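Local coordinates for protein probable chitinase A (Chromobacterium violaceum, PDB 4TX8) that probably hydrolyses chitin as a family 18 endochitinase, with a carbohydrate-binding module joined to its catalytic TIM barrel, at residues A[342-351]-A[388-398]. Residues are numbered along the deposited sequence; the frame is centred on the assembly and turned at random.
Sequences PDQVAFGVPS and YPAFRGVMTWS
Phe347 and Phe391 meet rim to rim, Phe347 CD2 lying 3.7 Å from Phe391 CZ at the edge of the Phe391 ring, the two planes only 30° apart. Each ring also has a carbonyl oxygen over one face: Gly393 O above Phe347, and Val345 O above Phe391, 3.4 Å from Phe391 CE1. With CG anti to the backbone N (chi1 -175°), Phe391 swings its ring back against Val345 and Phe347, though its CB points away from them. Val394 CG2 then comes obliquely against Phe347 CZ at 3.7 Å, and helix 363-375 covers this side through Leu370. On the opposite face of the sheet, the one Ala346 also points to, the bent chain of Met395 brings SD and CE against Gly348 CA.

Just before the strands begin, Arg392 curls at chi2 and chi3 until NE reaches Asp343 O at 2.7 Å, nearly straight, on a lone pair and in the guanidinium plane; NH2 adds a weak second bond. The Asp343 carboxylate stands almost perpendicular (88°) to the guanidinium and forms only a long salt bridge with it; its main partner is Arg341.

Along the strands, Met395 N to Phe347 O (2.8 Å) is the straightest of the parallel backbone bonds that join these neighbouring strands of the TIM barrel. Chemically, the seam is largely apolar on its helix-facing side, while Arg392, also bonded to Ala105 O, ties its polar end chiefly through backbone carbonyls rather than through a close ion pair.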
ATOM      1  N   PRO A 342      -6.429  -8.398 -14.837  1.00 35.09           N
ATOM      2  CA  PRO A 342      -6.923  -8.428 -13.456  1.00 30.57           C
ATOM      3  C   PRO A 342      -5.828  -8.736 -12.435  1.00 30.31           C
ATOM      4  O   PRO A 342      -5.877  -8.202 -11.327  1.00 27.13           O
ATOM      5  CB  PRO A 342      -7.970  -9.541 -13.486  1.00 30.41           C
ATOM      6  CG  PRO A 342      -8.464  -9.542 -14.903  1.00 37.19           C
ATOM      7  CD  PRO A 342      -7.261  -9.211 -15.743  1.00 37.18           C
ATOM      8  N   ASP A 343      -4.847  -9.560 -12.800  1.00 29.08           N
ATOM      9  CA  ASP A 343      -3.775  -9.903 -11.866  1.00 31.64           C
ATOM     10  C   ASP A 343      -2.835  -8.725 -11.611  1.00 29.07           C
ATOM     11  O   ASP A 343      -1.956  -8.805 -10.751  1.00 31.15           O
ATOM     12  CB  ASP A 343      -2.974 -11.111 -12.371  1.00 33.36           C
ATOM     13  CG  ASP A 343      -2.249 -10.837 -13.682  1.00 37.08           C
ATOM     14  OD1 ASP A 343      -1.201 -10.155 -13.662  1.00 38.30           O
ATOM     15  OD2 ASP A 343      -2.715 -11.325 -14.732  1.00 40.78           O
ATOM     16  N   GLN A 344      -3.022  -7.636 -12.354  1.00 29.43           N
ATOM     17  CA  GLN A 344      -2.200  -6.437 -12.199  1.00 28.01           C
ATOM     18  C   GLN A 344      -2.906  -5.352 -11.398  1.00 27.53           C
ATOM     19  O   GLN A 344      -2.374  -4.255 -11.224  1.00 26.65           O
ATOM     20  CB  GLN A 344      -1.815  -5.861 -13.561  1.00 27.60           C
ATOM     21  CG  GLN A 344      -0.846  -6.694 -14.367  1.00 28.07           C
ATOM     22  CD  GLN A 344      -0.564  -6.067 -15.717  1.00 29.37           C
ATOM     23  OE1 GLN A 344      -1.434  -6.024 -16.585  1.00 31.28           O
ATOM     24  NE2 GLN A 344       0.650  -5.556 -15.893  1.00 27.55           N
ATOM     25  N   VAL A 345      -4.113  -5.647 -10.928  1.00 28.92           N
ATOM     26  CA  VAL A 345      -4.932  -4.621 -10.299  1.00 27.41           C
ATOM     27  C   VAL A 345      -5.389  -5.018  -8.897  1.00 27.79           C
ATOM     28  O   VAL A 345      -5.873  -6.129  -8.670  1.00 27.63           O
ATOM     29  CB  VAL A 345      -6.169  -4.292 -11.164  1.00 25.62           C
ATOM     30  CG1 VAL A 345      -6.991  -3.179 -10.529  1.00 24.01           C
ATOM     31  CG2 VAL A 345      -5.742  -3.896 -12.576  1.00 20.94           C
ATOM     32  N   ALA A 346      -5.217  -4.091  -7.961  1.00 26.72           N
ATOM     33  CA  ALA A 346      -5.712  -4.238  -6.602  1.00 23.28           C
ATOM     34  C   ALA A 346      -6.263  -2.885  -6.164  1.00 24.74           C
ATOM     35  O   ALA A 346      -6.077  -1.892  -6.868  1.00 24.44           O
ATOM     36  CB  ALA A 346      -4.603  -4.711  -5.671  1.00 21.69           C
ATOM     37  N   PHE A 347      -6.948  -2.826  -5.027  1.00 23.55           N
ATOM     38  CA  PHE A 347      -7.390  -1.525  -4.534  1.00 23.54           C
ATOM     39  C   PHE A 347      -6.805  -1.195  -3.160  1.00 23.67           C
ATOM     40  O   PHE A 347      -6.668  -2.064  -2.299  1.00 24.47           O
ATOM     41  CB  PHE A 347      -8.925  -1.429  -4.514  1.00 24.29           C
ATOM     42  CG  PHE A 347      -9.625  -2.526  -3.750  1.00 25.53           C
ATOM     43  CD1 PHE A 347      -9.723  -2.481  -2.366  1.00 24.69           C
ATOM     44  CD2 PHE A 347     -10.250  -3.563  -4.426  1.00 27.68           C
ATOM     45  CE1 PHE A 347     -10.395  -3.473  -1.668  1.00 22.84           C
ATOM     46  CE2 PHE A 347     -10.925  -4.559  -3.735  1.00 28.02           C
ATOM     47  CZ  PHE A 347     -10.997  -4.514  -2.353  1.00 27.16           C
ATOM     48  N   GLY A 348      -6.445   0.075  -2.981  1.00 22.74           N
ATOM     49  CA  GLY A 348      -5.845   0.549  -1.747  1.00 22.18           C
ATOM     50  C   GLY A 348      -6.810   1.306  -0.854  1.00 23.91           C
ATOM     51  O   GLY A 348      -7.516   2.213  -1.301  1.00 23.63           O
ATOM     52  N   VAL A 349      -6.827   0.934   0.423  1.00 19.43           N
ATOM     53  CA  VAL A 349      -7.745   1.507   1.402  1.00 20.80           C
ATOM     54  C   VAL A 349      -6.995   1.811   2.705  1.00 26.81           C
ATOM     55  O   VAL A 349      -5.895   1.310   2.912  1.00 28.03           O
ATOM     56  CB  VAL A 349      -8.917   0.545   1.691  1.00 19.89           C
ATOM     57  CG1 VAL A 349      -9.796   0.370   0.451  1.00 22.43           C
ATOM     58  CG2 VAL A 349      -8.380  -0.801   2.157  1.00 22.75           C
ATOM     59  N   PRO A 350      -7.576   2.648   3.580  1.00 24.77           N
ATOM     60  CA  PRO A 350      -6.978   2.838   4.910  1.00 24.35           C
ATOM     61  C   PRO A 350      -7.207   1.611   5.786  1.00 19.98           C
ATOM     62  O   PRO A 350      -8.247   0.973   5.643  1.00 22.96           O
ATOM     63  CB  PRO A 350      -7.727   4.056   5.468  1.00 20.39           C
ATOM     64  CG  PRO A 350      -8.335   4.722   4.266  1.00 19.98           C
ATOM     65  CD  PRO A 350      -8.661   3.609   3.325  1.00 19.27           C
ATOM     66  N   SER A 351      -6.272   1.274   6.666  1.00 20.21           N
ATOM     67  CA  SER A 351      -6.446   0.088   7.500  1.00 21.97           C
ATOM     68  C   SER A 351      -7.400   0.372   8.652  1.00 24.03           C
ATOM     69  O   SER A 351      -7.971  -0.551   9.235  1.00 27.24           O
ATOM     70  CB  SER A 351      -5.097  -0.414   8.031  1.00 22.43           C
ATOM     71  OG  SER A 351      -4.458   0.556   8.840  1.00 21.92           O
ATOM     72  N   TYR A 388     -13.684 -11.575 -12.538  1.00 32.97           N
ATOM     73  CA  TYR A 388     -12.227 -11.584 -12.595  1.00 34.93           C
ATOM     74  C   TYR A 388     -11.663 -12.494 -11.516  1.00 35.90           C
ATOM     75  O   TYR A 388     -11.286 -12.021 -10.441  1.00 32.51           O
ATOM     76  CB  TYR A 388     -11.656 -10.177 -12.423  1.00 37.14           C
ATOM     77  CG  TYR A 388     -12.300  -9.129 -13.293  1.00 41.23           C
ATOM     78  CD1 TYR A 388     -12.204  -9.189 -14.678  1.00 46.58           C
ATOM     79  CD2 TYR A 388     -12.990  -8.068 -12.728  1.00 42.91           C
ATOM     80  CE1 TYR A 388     -12.788  -8.226 -15.472  1.00 50.08           C
ATOM     81  CE2 TYR A 388     -13.576  -7.103 -13.512  1.00 46.14           C
ATOM     82  CZ  TYR A 388     -13.471  -7.185 -14.880  1.00 53.11           C
ATOM     83  OH  TYR A 388     -14.058  -6.220 -15.654  1.00 61.73           O
ATOM     84  N   PRO A 389     -11.600 -13.803 -11.798  1.00 35.30           N
ATOM     85  CA  PRO A 389     -11.103 -14.762 -10.805  1.00 35.91           C
ATOM     86  C   PRO A 389      -9.647 -14.517 -10.400  1.00 37.78           C
ATOM     87  O   PRO A 389      -9.233 -14.982  -9.339  1.00 39.26           O
ATOM     88  CB  PRO A 389     -11.258 -16.118 -11.513  1.00 35.85           C
ATOM     89  CG  PRO A 389     -11.377 -15.794 -12.971  1.00 35.58           C
ATOM     90  CD  PRO A 389     -12.049 -14.463 -13.037  1.00 36.44           C
ATOM     91  N   ALA A 390      -8.893 -13.786 -11.218  1.00 32.16           N
ATOM     92  CA  ALA A 390      -7.488 -13.529 -10.918  1.00 32.85           C
ATOM     93  C   ALA A 390      -7.221 -12.109 -10.410  1.00 32.30           C
ATOM     94  O   ALA A 390      -6.075 -11.662 -10.418  1.00 32.62           O
ATOM     95  CB  ALA A 390      -6.633 -13.808 -12.148  1.00 31.48           C
ATOM     96  N   PHE A 391      -8.265 -11.405  -9.974  1.00 29.97           N
ATOM     97  CA  PHE A 391      -8.091 -10.079  -9.375  1.00 28.08           C
ATOM     98  C   PHE A 391      -7.079 -10.166  -8.233  1.00 26.77           C
ATOM     99  O   PHE A 391      -7.191 -11.036  -7.373  1.00 28.91           O
ATOM    100  CB  PHE A 391      -9.427  -9.522  -8.873  1.00 26.98           C
ATOM    101  CG  PHE A 391      -9.338  -8.113  -8.358  1.00 27.54           C
ATOM    102  CD1 PHE A 391      -9.315  -7.041  -9.237  1.00 25.54           C
ATOM    103  CD2 PHE A 391      -9.267  -7.859  -6.997  1.00 21.33           C
ATOM    104  CE1 PHE A 391      -9.225  -5.741  -8.766  1.00 27.27           C
ATOM    105  CE2 PHE A 391      -9.178  -6.561  -6.519  1.00 24.35           C
ATOM    106  CZ  PHE A 391      -9.156  -5.501  -7.405  1.00 25.02           C
ATOM    107  N   ARG A 392      -6.088  -9.276  -8.239  1.00 27.13           N
ATOM    108  CA  ARG A 392      -4.918  -9.433  -7.372  1.00 28.37           C
ATOM    109  C   ARG A 392      -5.221  -9.238  -5.884  1.00 28.96           C
ATOM    110  O   ARG A 392      -4.711  -9.985  -5.050  1.00 32.24           O
ATOM    111  CB  ARG A 392      -3.803  -8.476  -7.799  1.00 26.50           C
ATOM    112  CG  ARG A 392      -2.498  -8.666  -7.026  1.00 27.80           C
ATOM    113  CD  ARG A 392      -1.922 -10.076  -7.207  1.00 28.39           C
ATOM    114  NE  ARG A 392      -1.368 -10.282  -8.544  1.00 27.14           N
ATOM    115  CZ  ARG A 392      -0.586 -11.302  -8.886  1.00 30.25           C
ATOM    116  NH1 ARG A 392      -0.257 -12.222  -7.989  1.00 30.48           N
ATOM    117  NH2 ARG A 392      -0.128 -11.403 -10.128  1.00 30.61           N
ATOM    118  N   GLY A 393      -6.032  -8.243  -5.538  1.00 26.54           N
ATOM    119  CA  GLY A 393      -6.470  -8.118  -4.158  1.00 25.83           C
ATOM    120  C   GLY A 393      -6.519  -6.740  -3.523  1.00 27.26           C
ATOM    121  O   GLY A 393      -7.120  -5.807  -4.063  1.00 28.19           O
ATOM    122  N   VAL A 394      -5.891  -6.623  -2.353  1.00 23.50           N
ATOM    123  CA  VAL A 394      -6.062  -5.462  -1.483  1.00 22.29           C
ATOM    124  C   VAL A 394      -4.731  -4.891  -0.986  1.00 24.44           C
ATOM    125  O   VAL A 394      -3.842  -5.636  -0.569  1.00 25.71           O
ATOM    126  CB  VAL A 394      -6.935  -5.824  -0.254  1.00 23.21           C
ATOM    127  CG1 VAL A 394      -7.121  -4.620   0.666  1.00 18.98           C
ATOM    128  CG2 VAL A 394      -8.289  -6.375  -0.693  1.00 23.75           C
ATOM    129  N   MET A 395      -4.601  -3.567  -1.039  1.00 20.82           N
ATOM    130  CA  MET A 395      -3.485  -2.873  -0.402  1.00 19.88           C
ATOM    131  C   MET A 395      -4.001  -2.009   0.740  1.00 25.21           C
ATOM    132  O   MET A 395      -5.105  -1.468   0.660  1.00 24.15           O
ATOM    133  CB  MET A 395      -2.722  -2.011  -1.416  1.00 18.05           C
ATOM    134  CG  MET A 395      -1.615  -1.132  -0.824  1.00 23.25           C
ATOM    135  SD  MET A 395      -2.193   0.452  -0.147  1.00 26.21           S
ATOM    136  CE  MET A 395      -1.989   1.541  -1.563  1.00 25.26           C
ATOM    137  N   THR A 396      -3.195  -1.874   1.796  1.00 24.07           N
ATOM    138  CA  THR A 396      -3.537  -1.001   2.917  1.00 25.39           C
ATOM    139  C   THR A 396      -2.373  -0.213   3.483  1.00 23.45           C
ATOM    140  O   THR A 396      -1.266  -0.731   3.619  1.00 21.88           O
ATOM    141  CB  THR A 396      -4.114  -1.777   4.114  1.00 30.56           C
ATOM    142  OG1 THR A 396      -4.224  -3.166   3.790  1.00 46.69           O
ATOM    143  CG2 THR A 396      -5.441  -1.220   4.494  1.00 28.88           C
ATOM    144  N   TRP A 397      -2.653   1.034   3.839  1.00 19.44           N
ATOM    145  CA  TRP A 397      -1.845   1.762   4.800  1.00 21.06           C
ATOM    146  C   TRP A 397      -2.512   1.582   6.158  1.00 20.94           C
ATOM    147  O   TRP A 397      -3.588   2.130   6.373  1.00 20.74           O
ATOM    148  CB  TRP A 397      -1.757   3.243   4.440  1.00 19.24           C
ATOM    149  CG  TRP A 397      -0.837   4.028   5.318  1.00 21.58           C
ATOM    150  CD1 TRP A 397      -1.161   4.698   6.462  1.00 21.23           C
ATOM    151  CD2 TRP A 397       0.567   4.227   5.120  1.00 21.62           C
ATOM    152  NE1 TRP A 397      -0.044   5.304   6.989  1.00 21.51           N
ATOM    153  CE2 TRP A 397       1.031   5.027   6.185  1.00 22.09           C
ATOM    154  CE3 TRP A 397       1.475   3.806   4.146  1.00 20.24           C
ATOM    155  CZ2 TRP A 397       2.363   5.412   6.302  1.00 24.63           C
ATOM    156  CZ3 TRP A 397       2.803   4.191   4.266  1.00 21.72           C
ATOM    157  CH2 TRP A 397       3.233   4.986   5.335  1.00 22.52           C
ATOM    158  N   SER A 398      -1.908   0.828   7.077  1.00 21.70           N
ATOM    159  CA  SER A 398      -0.589   0.229   6.921  1.00 21.72           C
ATOM    160  C   SER A 398      -0.478  -1.010   7.800  1.00 25.63           C
ATOM    161  O   SER A 398      -1.353  -1.274   8.623  1.00 27.26           O
ATOM    162  CB  SER A 398       0.505   1.222   7.312  1.00 21.20           C
ATOM    163  OG  SER A 398       0.396   1.552   8.691  1.00 22.32           O
TER
HETATM  164  O   HOH W   1       0.815  -9.482 -11.882  1.00 26.86           O